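Local coordinates for putative ABC-transporter ATP-binding protein (Alicyclobacillus acidocaldarius, PDB 1Z47) that probably binds and hydrolyses ATP as the nucleotide-binding subunit of a putative sulfate ABC importer, at residues I15-V20 / L58-G63; G41-L46 / V197-V202; L64-K69 / V79-P84; M133-Y138 / Q152-A157; V216-E221 / T239-S244. All coordinates share one frame; numbering follows the deposited sequence.

Interaction 1. Residues I15-V20 / L58-G63; sequences IEFVGV and LRLIAG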
# COMPACT_ATOMS: atom_id res chain seq x y z
N ILE B 15 -27.00 10.38 3.42
CA ILE B 15 -26.21 11.53 3.86
C ILE B 15 -26.13 12.63 2.82
O ILE B 15 -26.01 12.36 1.62
CB ILE B 15 -24.74 11.12 4.22
CG1 ILE B 15 -24.73 9.88 5.12
CG2 ILE B 15 -24.06 12.27 4.94
CD1 ILE B 15 -23.33 9.43 5.54
N GLU B 16 -26.19 13.88 3.26
CA GLU B 16 -26.11 14.99 2.32
C GLU B 16 -25.49 16.23 2.91
O GLU B 16 -25.78 16.63 4.05
CB GLU B 16 -27.49 15.33 1.73
CG GLU B 16 -27.44 16.47 0.69
CD GLU B 16 -28.74 16.65 -0.10
OE1 GLU B 16 -28.78 17.56 -0.97
OE2 GLU B 16 -29.72 15.91 0.15
N PHE B 17 -24.60 16.84 2.14
CA PHE B 17 -23.97 18.08 2.58
C PHE B 17 -24.57 19.17 1.69
O PHE B 17 -24.67 19.00 0.48
CB PHE B 17 -22.44 18.03 2.40
CG PHE B 17 -21.70 17.49 3.60
CD1 PHE B 17 -20.43 17.97 3.92
CD2 PHE B 17 -22.26 16.50 4.40
CE1 PHE B 17 -19.73 17.47 5.02
CE2 PHE B 17 -21.57 15.99 5.50
CZ PHE B 17 -20.30 16.48 5.81
N VAL B 18 -24.96 20.28 2.31
CA VAL B 18 -25.53 21.40 1.57
C VAL B 18 -24.66 22.63 1.79
O VAL B 18 -24.70 23.24 2.86
CB VAL B 18 -26.97 21.71 2.04
CG1 VAL B 18 -27.54 22.92 1.27
CG2 VAL B 18 -27.85 20.49 1.83
N GLY B 19 -23.86 22.95 0.78
CA GLY B 19 -22.98 24.11 0.86
C GLY B 19 -22.25 24.18 2.18
O GLY B 19 -22.19 25.23 2.82
N VAL B 20 -21.68 23.05 2.59
CA VAL B 20 -20.96 22.97 3.85
C VAL B 20 -19.59 23.62 3.73
O VAL B 20 -18.84 23.36 2.79
CB VAL B 20 -20.80 21.51 4.30
CG1 VAL B 20 -19.99 21.46 5.58
CG2 VAL B 20 -22.19 20.88 4.50
N LEU B 58 -15.50 13.74 7.26
CA LEU B 58 -15.91 12.58 8.07
C LEU B 58 -16.37 13.08 9.45
O LEU B 58 -17.42 12.66 9.95
CB LEU B 58 -14.74 11.60 8.24
CG LEU B 58 -15.21 10.23 8.71
CD1 LEU B 58 -15.74 9.44 7.52
CD2 LEU B 58 -14.05 9.50 9.43
N ARG B 59 -15.59 13.98 10.06
CA ARG B 59 -15.92 14.54 11.37
C ARG B 59 -17.20 15.41 11.33
O ARG B 59 -17.92 15.49 12.33
CB ARG B 59 -14.75 15.34 11.92
CG ARG B 59 -13.51 14.48 12.21
CD ARG B 59 -12.29 15.32 12.53
NE ARG B 59 -12.54 16.18 13.68
CZ ARG B 59 -12.77 15.74 14.91
NH1 ARG B 59 -12.99 16.60 15.90
NH2 ARG B 59 -12.75 14.43 15.17
N LEU B 60 -17.48 16.04 10.19
CA LEU B 60 -18.70 16.86 10.04
C LEU B 60 -19.92 15.95 10.02
O LEU B 60 -21.01 16.35 10.44
CB LEU B 60 -18.69 17.66 8.74
CG LEU B 60 -18.34 19.15 8.65
CD1 LEU B 60 -18.92 19.90 9.84
CD2 LEU B 60 -16.85 19.34 8.60
N ILE B 61 -19.76 14.73 9.51
CA ILE B 61 -20.86 13.77 9.46
C ILE B 61 -21.10 13.22 10.88
O ILE B 61 -22.24 12.93 11.27
CB ILE B 61 -20.55 12.59 8.52
CG1 ILE B 61 -20.36 13.09 7.08
CG2 ILE B 61 -21.69 11.58 8.57
CD1 ILE B 61 -19.94 11.99 6.11
N ALA B 62 -20.01 13.07 11.64
CA ALA B 62 -20.10 12.55 13.00
C ALA B 62 -20.68 13.57 13.98
O ALA B 62 -21.34 13.22 14.95
CB ALA B 62 -18.72 12.11 13.48
N GLY B 63 -20.43 14.85 13.72
CA GLY B 63 -20.92 15.87 14.61
C GLY B 63 -19.77 16.31 15.48
O GLY B 63 -19.93 17.14 16.36
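In the nucleotide-binding domain of this ABC ATPase, the antiparallel sheet that holds strand 15-22 packs on helix 54-62, and Phe17, Ile61 and Leu60 are the centre of that contact. The contact is wholly apolar and all five touching residues are buried. No hydrogen bond crosses it. The short axes of strand 15-17 and helix 58-62 stand 10.4 Å apart at an angle of 114°. Phe17 reaches across with the far end of its ring. Phe17 CE2 lies 3.5 Å from Ile61 CG1. Phe17 CZ lies 3.5 Å from Leu60 CB. The ring therefore sits against two successive residues of the last helical turn and crosses both side chains at about a right angle. Ile61 divides its branches between two partners. Its CG1 is anti to the carbonyl carbon (chi1 -62°) and meets Phe17, while its CG2 faces Ile15 CD1 at 4.1 Å. Val20 adds a looser touch, with its CG1 4.2 Å from Leu60 CG, and the two side chains run past each other in opposite directions. Phe17 also stacks on Phe36. Ile15 and Ile61 also touch strand 166-170. The pattern fits the ABC ATPase fold, in which the helix after the presumed Walker A loop is covered by the antiparallel beta subdomain.

Interaction 2. Residues G41-L46 / V197-V202; sequences GEMVGL and VTSVFV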
# COMPACT_ATOMS: atom_id res chain seq x y z
N GLY B 41 -27.23 2.61 2.00
CA GLY B 41 -26.56 1.33 1.86
C GLY B 41 -25.30 1.40 1.01
O GLY B 41 -24.72 0.38 0.64
N GLU B 42 -24.86 2.61 0.71
CA GLU B 42 -23.67 2.75 -0.11
C GLU B 42 -22.43 2.82 0.77
O GLU B 42 -22.50 3.26 1.92
CB GLU B 42 -23.77 4.02 -0.95
CG GLU B 42 -22.81 4.06 -2.11
CD GLU B 42 -22.97 5.30 -2.97
OE1 GLU B 42 -22.55 5.24 -4.14
OE2 GLU B 42 -23.51 6.33 -2.48
N MET B 43 -21.29 2.39 0.24
CA MET B 43 -20.03 2.50 0.97
C MET B 43 -19.22 3.56 0.22
O MET B 43 -18.79 3.31 -0.89
CB MET B 43 -19.27 1.18 0.94
CG MET B 43 -17.88 1.27 1.56
SD MET B 43 -17.34 -0.33 2.14
CE MET B 43 -17.57 -0.12 3.91
N VAL B 44 -19.00 4.72 0.82
CA VAL B 44 -18.24 5.77 0.13
C VAL B 44 -16.85 6.02 0.70
O VAL B 44 -16.69 6.11 1.92
CB VAL B 44 -18.99 7.12 0.14
CG1 VAL B 44 -18.06 8.27 -0.31
CG2 VAL B 44 -20.23 7.03 -0.77
N GLY B 45 -15.86 6.13 -0.18
CA GLY B 45 -14.51 6.42 0.26
C GLY B 45 -14.19 7.90 0.04
O GLY B 45 -14.40 8.45 -1.04
N LEU B 46 -13.72 8.56 1.09
CA LEU B 46 -13.35 9.95 0.97
C LEU B 46 -11.83 9.85 0.68
O LEU B 46 -11.02 9.59 1.58
CB LEU B 46 -13.63 10.71 2.26
CG LEU B 46 -15.06 10.71 2.83
CD1 LEU B 46 -15.05 11.47 4.13
CD2 LEU B 46 -16.04 11.38 1.87
N VAL B 197 -25.88 -1.33 5.92
CA VAL B 197 -25.76 0.04 6.43
C VAL B 197 -25.14 0.98 5.38
O VAL B 197 -24.82 0.56 4.28
CB VAL B 197 -24.87 0.04 7.69
CG1 VAL B 197 -24.94 1.37 8.42
CG2 VAL B 197 -25.31 -1.08 8.60
N THR B 198 -25.01 2.26 5.73
CA THR B 198 -24.40 3.28 4.87
C THR B 198 -23.01 3.51 5.49
O THR B 198 -22.91 3.82 6.68
CB THR B 198 -25.20 4.61 4.92
OG1 THR B 198 -26.53 4.39 4.43
CG2 THR B 198 -24.51 5.69 4.07
N SER B 199 -21.95 3.37 4.70
CA SER B 199 -20.61 3.53 5.26
C SER B 199 -19.73 4.54 4.52
O SER B 199 -19.76 4.61 3.30
CB SER B 199 -19.91 2.17 5.28
OG SER B 199 -20.59 1.23 6.09
N VAL B 200 -18.94 5.29 5.28
CA VAL B 200 -18.03 6.29 4.72
C VAL B 200 -16.66 6.07 5.39
O VAL B 200 -16.58 5.96 6.62
CB VAL B 200 -18.46 7.74 5.04
CG1 VAL B 200 -17.64 8.73 4.18
CG2 VAL B 200 -19.95 7.93 4.76
N PHE B 201 -15.59 6.03 4.61
CA PHE B 201 -14.27 5.84 5.21
C PHE B 201 -13.30 6.84 4.59
O PHE B 201 -13.50 7.31 3.48
CB PHE B 201 -13.78 4.40 5.01
CG PHE B 201 -13.53 4.01 3.58
CD1 PHE B 201 -12.25 4.10 3.03
CD2 PHE B 201 -14.57 3.52 2.79
CE1 PHE B 201 -12.02 3.70 1.72
CE2 PHE B 201 -14.36 3.12 1.48
CZ PHE B 201 -13.08 3.20 0.93
N VAL B 202 -12.26 7.18 5.35
CA VAL B 202 -11.26 8.14 4.92
C VAL B 202 -10.02 7.39 4.44
O VAL B 202 -9.66 6.37 5.02
CB VAL B 202 -10.88 9.07 6.11
CG1 VAL B 202 -9.54 9.76 5.86
CG2 VAL B 202 -12.01 10.12 6.33
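Five hydrogen bonds tie Gly41-Leu46 to Val197-Val202, and four of them are backbone bonds between parallel strands. Ser199 N donates to Glu42 O at 2.8 Å. Val44 N then donates to Ser199 O at 2.6 Å, and Phe201 N to Val44 O at 2.9 Å. Leu46 N closes the series on Phe201 O at 2.7 Å, with a nearly straight N-H...O angle of 179°. At the start of the pair, Gly41 N donates to the hydroxyl Thr198 OG1 at 3.1 Å. That hydroxyl also bonds to Thr14 OG1. Ser199 OG turns to His192, and Glu42 forms a salt bridge with Arg215.

One face of the sheet carries Met43, Ser199 and Phe201. Phe201 CG stands between the backbone N and the carbonyl carbon (chi1 65°), which folds the ring back over the neighbouring strand. Gly45 CA sits over one face of the Phe201 ring, 3.6 Å from its centroid, as a CH-pi contact. Gly45 lets the backbone lie close against the ring. Met43 CG comes to the ring edge, and the bend at chi3 brings Met43 CE to 3.5 Å from Ser199 CB. The other face is aliphatic. There Leu46 CG packs on Val200 CG1 at 3.5 Å, and Leu46 also reaches Val202. Helix 54-62 covers this second face, and helix 178-195 lies against Met43 on the first. Such a parallel strand pair with helices on both faces is the core of a P-loop NTPase fold.

Interaction 3. Residues L64-K69 / V79-P84; sequences LERPTK and VTDLPP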
# COMPACT_ATOMS: atom_id res chain seq x y z
N LEU B 64 -18.60 15.73 15.24
CA LEU B 64 -17.41 16.09 16.01
C LEU B 64 -16.98 17.50 15.64
O LEU B 64 -16.25 18.15 16.38
CB LEU B 64 -16.28 15.09 15.74
CG LEU B 64 -16.52 13.73 16.39
CD1 LEU B 64 -15.60 12.68 15.79
CD2 LEU B 64 -16.31 13.86 17.91
N GLU B 65 -17.44 17.95 14.47
CA GLU B 65 -17.14 19.29 13.97
C GLU B 65 -18.46 19.86 13.47
O GLU B 65 -19.35 19.11 13.08
CB GLU B 65 -16.16 19.23 12.80
CG GLU B 65 -14.77 18.74 13.17
CD GLU B 65 -13.98 19.77 13.96
OE1 GLU B 65 -12.85 19.45 14.38
OE2 GLU B 65 -14.49 20.90 14.14
N ARG B 66 -18.57 21.18 13.47
CA ARG B 66 -19.79 21.82 13.00
C ARG B 66 -19.45 22.80 11.87
O ARG B 66 -18.48 23.55 11.96
CB ARG B 66 -20.46 22.57 14.14
CG ARG B 66 -21.97 22.57 14.06
CD ARG B 66 -22.58 21.56 15.03
NE ARG B 66 -22.41 21.97 16.43
CZ ARG B 66 -22.91 21.29 17.46
NH1 ARG B 66 -23.60 20.18 17.26
NH2 ARG B 66 -22.72 21.73 18.70
N PRO B 67 -20.27 22.81 10.80
CA PRO B 67 -20.04 23.71 9.66
C PRO B 67 -20.23 25.20 9.96
O PRO B 67 -21.12 25.58 10.72
CB PRO B 67 -21.04 23.19 8.62
CG PRO B 67 -22.18 22.68 9.46
CD PRO B 67 -21.47 21.98 10.60
N THR B 68 -19.37 26.02 9.37
CA THR B 68 -19.43 27.48 9.54
C THR B 68 -20.57 28.01 8.68
O THR B 68 -21.08 29.11 8.91
CB THR B 68 -18.12 28.17 9.09
OG1 THR B 68 -17.00 27.61 9.79
CG2 THR B 68 -18.18 29.66 9.39
N LYS B 69 -20.95 27.23 7.67
CA LYS B 69 -22.03 27.55 6.74
C LYS B 69 -22.44 26.24 6.08
O LYS B 69 -21.66 25.30 6.01
CB LYS B 69 -21.55 28.53 5.65
CG LYS B 69 -21.21 29.92 6.15
CD LYS B 69 -20.46 30.73 5.10
CE LYS B 69 -19.84 31.98 5.72
NZ LYS B 69 -18.94 32.70 4.77
N VAL B 79 -29.40 17.47 10.65
CA VAL B 79 -28.75 17.23 11.94
C VAL B 79 -27.57 18.15 12.21
O VAL B 79 -26.84 17.96 13.18
CB VAL B 79 -28.26 15.76 12.03
CG1 VAL B 79 -29.42 14.81 11.80
CG2 VAL B 79 -27.16 15.51 11.00
N THR B 80 -27.40 19.16 11.37
CA THR B 80 -26.30 20.11 11.50
C THR B 80 -25.91 20.50 12.91
O THR B 80 -24.72 20.55 13.24
CB THR B 80 -26.58 21.42 10.76
OG1 THR B 80 -26.91 21.14 9.39
CG2 THR B 80 -25.37 22.32 10.82
N ASP B 81 -26.90 20.78 13.75
CA ASP B 81 -26.62 21.20 15.11
C ASP B 81 -26.81 20.14 16.19
O ASP B 81 -26.89 20.45 17.38
CB ASP B 81 -27.47 22.44 15.43
CG ASP B 81 -27.13 23.62 14.52
OD1 ASP B 81 -27.90 24.61 14.50
OD2 ASP B 81 -26.08 23.57 13.83
N LEU B 82 -26.86 18.88 15.78
CA LEU B 82 -27.02 17.81 16.76
C LEU B 82 -25.67 17.18 17.09
O LEU B 82 -24.81 17.06 16.22
CB LEU B 82 -27.97 16.74 16.22
CG LEU B 82 -29.38 17.25 15.91
CD1 LEU B 82 -30.19 16.16 15.23
CD2 LEU B 82 -30.04 17.70 17.21
N PRO B 83 -25.45 16.82 18.37
CA PRO B 83 -24.18 16.20 18.77
C PRO B 83 -24.04 14.77 18.24
O PRO B 83 -25.01 14.16 17.78
CB PRO B 83 -24.24 16.26 20.30
CG PRO B 83 -25.70 16.15 20.58
CD PRO B 83 -26.28 17.09 19.55
N PRO B 84 -22.82 14.21 18.29
CA PRO B 84 -22.58 12.84 17.81
C PRO B 84 -23.56 11.83 18.39
O PRO B 84 -24.12 11.00 17.68
CB PRO B 84 -21.15 12.58 18.26
CG PRO B 84 -20.53 13.94 18.22
CD PRO B 84 -21.60 14.79 18.86
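The guanidinium of Arg66 is the flat group of this contact, and it meets the backbone of the turn Val79-Leu82 and the residues after it. Leu82 C and Pro83 N lie at its edge, in its plane. Thr80 O and Leu82 O are also near the edge. Asp81 O approaches obliquely, 3.3 Å from Arg66 NH1, but the angle is too poor for a hydrogen bond. The Arg66 chain is bent at chi2 (103°) and chi3 (69°). This folds it along the turn and sets Arg66 CD 3.0 Å from Thr80 O. The turn itself is a type I beta turn, closed by Leu82 N donating to Val79 O at 2.8 Å.

Beside the arginine, two apolar touches join the loops. Pro67 CG presses on Thr80 CG2 at 3.5 Å, tighter than usual for two carbons. The hydroxyl of Thr80 belongs elsewhere: it bonds to Asp71 OD2 and Val72 N. At the other end, Pro84 CG lies 4.2 Å from Leu64 CD2.

The two segments are loops at the surface. Residues 64-69 lead from helix 54-62 into strand 69-74, and residues 79-84 lead from strand 77-78 toward strand 89-93. Leu82 O accepts a hydrogen bond from Arg87 NE. Arg66 NE and Asp81 OD2 stay 4.8 Å apart, so no salt bridge forms. The chemistry implies that Arg66 probably keeps its place by van der Waals contact and by diffuse attraction to the backbone carbonyls and to Asp81.

Interaction 4. Residues M133-Y138 / Q152-A157; sequences MRLESY and QRVALA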
# COMPACT_ATOMS: atom_id res chain seq x y z
N MET B 133 -19.23 -12.05 13.42
CA MET B 133 -17.85 -11.64 13.24
C MET B 133 -16.74 -12.58 13.69
O MET B 133 -15.60 -12.17 13.85
CB MET B 133 -17.66 -10.24 13.80
CG MET B 133 -18.21 -9.22 12.79
SD MET B 133 -18.57 -7.62 13.40
CE MET B 133 -16.97 -6.91 13.44
N ARG B 134 -17.08 -13.85 13.87
CA ARG B 134 -16.09 -14.85 14.26
C ARG B 134 -15.34 -14.47 15.53
O ARG B 134 -14.12 -14.60 15.60
CB ARG B 134 -15.10 -15.02 13.11
CG ARG B 134 -15.74 -15.37 11.77
CD ARG B 134 -16.18 -16.84 11.71
NE ARG B 134 -15.04 -17.75 11.56
CZ ARG B 134 -15.15 -19.08 11.49
NH1 ARG B 134 -16.34 -19.67 11.57
NH2 ARG B 134 -14.06 -19.83 11.34
N LEU B 135 -16.07 -13.97 16.52
CA LEU B 135 -15.48 -13.59 17.81
C LEU B 135 -16.11 -14.36 18.96
O LEU B 135 -15.99 -13.94 20.11
CB LEU B 135 -15.68 -12.10 18.09
CG LEU B 135 -14.90 -11.06 17.30
CD1 LEU B 135 -15.56 -9.70 17.52
CD2 LEU B 135 -13.44 -11.06 17.75
N GLU B 136 -16.81 -15.45 18.66
CA GLU B 136 -17.44 -16.22 19.73
C GLU B 136 -16.37 -16.85 20.63
O GLU B 136 -16.45 -16.78 21.86
CB GLU B 136 -18.36 -17.30 19.14
CG GLU B 136 -17.63 -18.34 18.29
CD GLU B 136 -16.80 -17.70 17.18
OE1 GLU B 136 -17.41 -17.18 16.22
OE2 GLU B 136 -15.55 -17.70 17.30
N SER B 137 -15.35 -17.46 20.02
CA SER B 137 -14.30 -18.07 20.82
C SER B 137 -13.52 -17.03 21.64
O SER B 137 -12.71 -17.40 22.49
CB SER B 137 -13.35 -18.91 19.95
OG SER B 137 -12.73 -18.15 18.91
N TYR B 138 -13.78 -15.75 21.41
CA TYR B 138 -13.08 -14.69 22.16
C TYR B 138 -13.95 -13.86 23.09
O TYR B 138 -13.46 -12.90 23.70
CB TYR B 138 -12.32 -13.78 21.18
CG TYR B 138 -11.41 -14.56 20.23
CD1 TYR B 138 -11.80 -14.84 18.92
CD2 TYR B 138 -10.20 -15.11 20.69
CE1 TYR B 138 -11.02 -15.63 18.06
CE2 TYR B 138 -9.41 -15.91 19.84
CZ TYR B 138 -9.83 -16.17 18.53
OH TYR B 138 -9.07 -16.99 17.70
N GLN B 152 -9.81 -5.13 16.04
CA GLN B 152 -10.57 -4.29 15.09
C GLN B 152 -11.94 -4.93 14.85
O GLN B 152 -12.93 -4.24 14.67
CB GLN B 152 -9.83 -4.17 13.74
CG GLN B 152 -8.56 -3.35 13.80
CD GLN B 152 -8.78 -1.99 14.43
OE1 GLN B 152 -9.76 -1.30 14.14
NE2 GLN B 152 -7.86 -1.60 15.32
N ARG B 153 -12.00 -6.26 14.82
CA ARG B 153 -13.30 -6.89 14.63
C ARG B 153 -14.19 -6.54 15.83
O ARG B 153 -15.40 -6.31 15.67
CB ARG B 153 -13.17 -8.41 14.48
CG ARG B 153 -12.31 -8.85 13.29
CD ARG B 153 -12.76 -10.17 12.67
NE ARG B 153 -12.70 -11.32 13.57
CZ ARG B 153 -11.61 -12.03 13.86
NH1 ARG B 153 -11.70 -13.06 14.70
NH2 ARG B 153 -10.44 -11.74 13.31
N VAL B 154 -13.61 -6.47 17.02
CA VAL B 154 -14.39 -6.16 18.21
C VAL B 154 -14.89 -4.71 18.16
O VAL B 154 -16.02 -4.42 18.54
CB VAL B 154 -13.57 -6.41 19.52
CG1 VAL B 154 -14.40 -6.02 20.75
CG2 VAL B 154 -13.18 -7.89 19.63
N ALA B 155 -14.04 -3.80 17.68
CA ALA B 155 -14.41 -2.39 17.59
C ALA B 155 -15.57 -2.22 16.61
O ALA B 155 -16.50 -1.44 16.85
CB ALA B 155 -13.17 -1.56 17.13
N LEU B 156 -15.54 -2.95 15.50
CA LEU B 156 -16.63 -2.85 14.53
C LEU B 156 -17.91 -3.42 15.16
O LEU B 156 -19.01 -2.90 14.92
CB LEU B 156 -16.28 -3.61 13.24
CG LEU B 156 -17.34 -3.65 12.13
CD1 LEU B 156 -17.76 -2.23 11.73
CD2 LEU B 156 -16.77 -4.39 10.91
N ALA B 157 -17.79 -4.46 15.99
CA ALA B 157 -18.97 -5.05 16.64
C ALA B 157 -19.62 -4.05 17.62
O ALA B 157 -20.85 -3.89 17.65
CB ALA B 157 -18.58 -6.36 17.37
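Two hydrogen bonds from the Arg153 side chain grip the backbone of the loop that follows helix 119-132. Arg153 NE donates to Met133 O at 3.0 Å, nearly in line with the carbonyl bond (C=O...N angle 167°). Arg153 NH1 donates to Arg134 O, also at 3.0 Å, but from above that carbonyl's plane. One guanidinium thus holds two successive carbonyls. Bends at chi2 and chi3 (-148° and -62°) turn the Arg153 chain so that both N-H groups face the loop.

The apolar contacts lie alongside. The place of Met133 CE is doubtful in the model, but the methyl lies near Leu156. The sulfur, Met133 SD, rests 4.2 Å from Ala157 CB. Leu135 sets both methyls against Val154: Leu135 CD1 and CD2 each lie 3.7 Å from Val154 CG2.

The loop has its own backbone geometry. A Schellman motif closes helix 119-132, with Arg134 at C-prime in a left-handed conformation. The turn probably helps to present the two carbonyls to Arg153.

The contact therefore joins the end of helix 119-132 to helix 148-160. Met133 and Arg153 also touch Phe187 of helix 178-195. Val154 and Ala157 pack on helix 104-109, while Leu156 also touches strand 166-170.

Interaction 5. Residues V216-E221 / T239-S244; sequences VLVLHE and TLFVAS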
# COMPACT_ATOMS: atom_id res chain seq x y z
N VAL B 216 -16.38 6.93 -5.12
CA VAL B 216 -15.27 7.64 -4.50
C VAL B 216 -15.43 9.15 -4.61
O VAL B 216 -15.72 9.68 -5.69
CB VAL B 216 -13.95 7.24 -5.20
CG1 VAL B 216 -12.75 7.92 -4.54
CG2 VAL B 216 -13.82 5.72 -5.17
N LEU B 217 -15.25 9.83 -3.48
CA LEU B 217 -15.30 11.27 -3.42
C LEU B 217 -13.84 11.77 -3.37
O LEU B 217 -13.17 11.69 -2.33
CB LEU B 217 -16.06 11.73 -2.18
CG LEU B 217 -16.35 13.22 -2.18
CD1 LEU B 217 -17.51 13.49 -3.13
CD2 LEU B 217 -16.70 13.71 -0.80
N VAL B 218 -13.33 12.27 -4.49
CA VAL B 218 -11.96 12.76 -4.54
C VAL B 218 -11.92 14.22 -4.05
O VAL B 218 -12.60 15.11 -4.58
CB VAL B 218 -11.39 12.65 -5.97
CG1 VAL B 218 -9.87 12.82 -5.97
CG2 VAL B 218 -11.79 11.32 -6.57
N LEU B 219 -11.11 14.44 -3.02
CA LEU B 219 -10.97 15.75 -2.43
C LEU B 219 -9.60 16.34 -2.75
O LEU B 219 -8.59 15.63 -2.82
CB LEU B 219 -11.12 15.67 -0.91
CG LEU B 219 -12.54 15.46 -0.37
CD1 LEU B 219 -13.40 16.68 -0.71
CD2 LEU B 219 -13.13 14.20 -0.98
N HIS B 220 -9.58 17.65 -2.92
CA HIS B 220 -8.33 18.35 -3.20
C HIS B 220 -8.50 19.80 -2.76
O HIS B 220 -9.41 20.51 -3.20
CB HIS B 220 -8.01 18.29 -4.69
CG HIS B 220 -6.68 18.87 -5.05
ND1 HIS B 220 -6.53 19.84 -6.01
CD2 HIS B 220 -5.43 18.58 -4.61
CE1 HIS B 220 -5.24 20.12 -6.16
NE2 HIS B 220 -4.55 19.37 -5.32
N GLU B 221 -7.64 20.23 -1.85
CA GLU B 221 -7.67 21.60 -1.37
C GLU B 221 -9.04 21.98 -0.86
O GLU B 221 -9.46 23.13 -1.01
CB GLU B 221 -7.26 22.56 -2.49
CG GLU B 221 -5.77 22.64 -2.77
CD GLU B 221 -5.44 23.62 -3.89
OE1 GLU B 221 -6.04 24.72 -3.92
OE2 GLU B 221 -4.58 23.30 -4.74
N THR B 239 -10.64 15.72 -13.85
CA THR B 239 -9.61 16.74 -13.85
C THR B 239 -8.24 16.11 -13.88
O THR B 239 -8.08 14.90 -13.68
CB THR B 239 -9.71 17.62 -12.60
OG1 THR B 239 -9.38 16.83 -11.45
CG2 THR B 239 -11.13 18.16 -12.44
N LEU B 240 -7.22 16.93 -14.12
CA LEU B 240 -5.88 16.42 -14.16
C LEU B 240 -5.56 15.82 -12.78
O LEU B 240 -4.86 14.81 -12.69
CB LEU B 240 -4.89 17.54 -14.49
CG LEU B 240 -3.41 17.21 -14.35
CD1 LEU B 240 -2.99 16.08 -15.30
CD2 LEU B 240 -2.61 18.49 -14.68
N PHE B 241 -6.07 16.45 -11.72
CA PHE B 241 -5.80 15.93 -10.38
C PHE B 241 -6.33 14.51 -10.22
O PHE B 241 -5.62 13.65 -9.70
CB PHE B 241 -6.41 16.80 -9.26
CG PHE B 241 -6.07 16.29 -7.88
CD1 PHE B 241 -4.80 16.48 -7.36
CD2 PHE B 241 -6.98 15.52 -7.16
CE1 PHE B 241 -4.42 15.91 -6.15
CE2 PHE B 241 -6.61 14.93 -5.93
CZ PHE B 241 -5.33 15.12 -5.43
N VAL B 242 -7.57 14.27 -10.65
CA VAL B 242 -8.15 12.92 -10.54
C VAL B 242 -7.32 11.97 -11.40
O VAL B 242 -6.98 10.86 -10.98
CB VAL B 242 -9.65 12.85 -11.02
CG1 VAL B 242 -10.17 11.41 -10.90
CG2 VAL B 242 -10.52 13.78 -10.18
N ALA B 243 -6.96 12.42 -12.59
CA ALA B 243 -6.17 11.60 -13.49
C ALA B 243 -4.81 11.21 -12.91
O ALA B 243 -4.32 10.11 -13.14
CB ALA B 243 -6.00 12.33 -14.84
N SER B 244 -4.21 12.13 -12.17
CA SER B 244 -2.90 11.90 -11.58
C SER B 244 -2.95 11.29 -10.19
O SER B 244 -1.95 10.80 -9.69
CB SER B 244 -2.15 13.23 -11.50
OG SER B 244 -2.31 13.93 -12.71
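His220 and Phe241 both carry CG anti to the backbone N (chi1 -174° and -177°), and these torsions swing the two rings into an offset stack between strand and helix. The contact belongs to the ATPase domain, where strand 215-220 of the mixed sheet meets helix 240-245. The His220 and Phe241 ring centroids are 3.9 Å apart and the planes are inclined by 20°. Phe241 CD1 lies over the centre of the imidazole. On the phenyl side, His220 CD2 sits over the face but toward the rim. His220 CB adds a CH-pi contact with the same phenyl ring.

Val218 comes to the ring edge, with CG1 3.9 Å from Phe241 CE2. The same methyl reaches Val242 CG2 more loosely, at 4.4 Å. Phe241 also stacks with Phe245. Leu219 O is buried here with no hydrogen-bond partner, and Phe241 CE2 lies 3.8 Å from it.

Thr239 is the N-cap of the helix. Thr239 OG1 accepts from Val242 N at 3.2 Å and is also bonded to Glu225 OE1.

All five contacts lie in the ABC ATPase part of the chain. Interactions 1 and 2 cross along the chain and touch, with centres about 13 Å apart; Leu58 on helix 54-62 packs on Val200 and Val202. Interaction 3 follows interaction 1, and their centres are about 8 Å apart. Arg59 and Glu65 form a salt bridge between them. Interactions 2 and 5 share the mixed sheet, where strands 43-47 and 215-220 are neighbours. Interaction 4 is nested in the loop closed by interaction 2 but lies about 21 Å from it, centre to centre, among helices. Together they join the antiparallel sheet, the central sheet and the helical region of one ATPase domain.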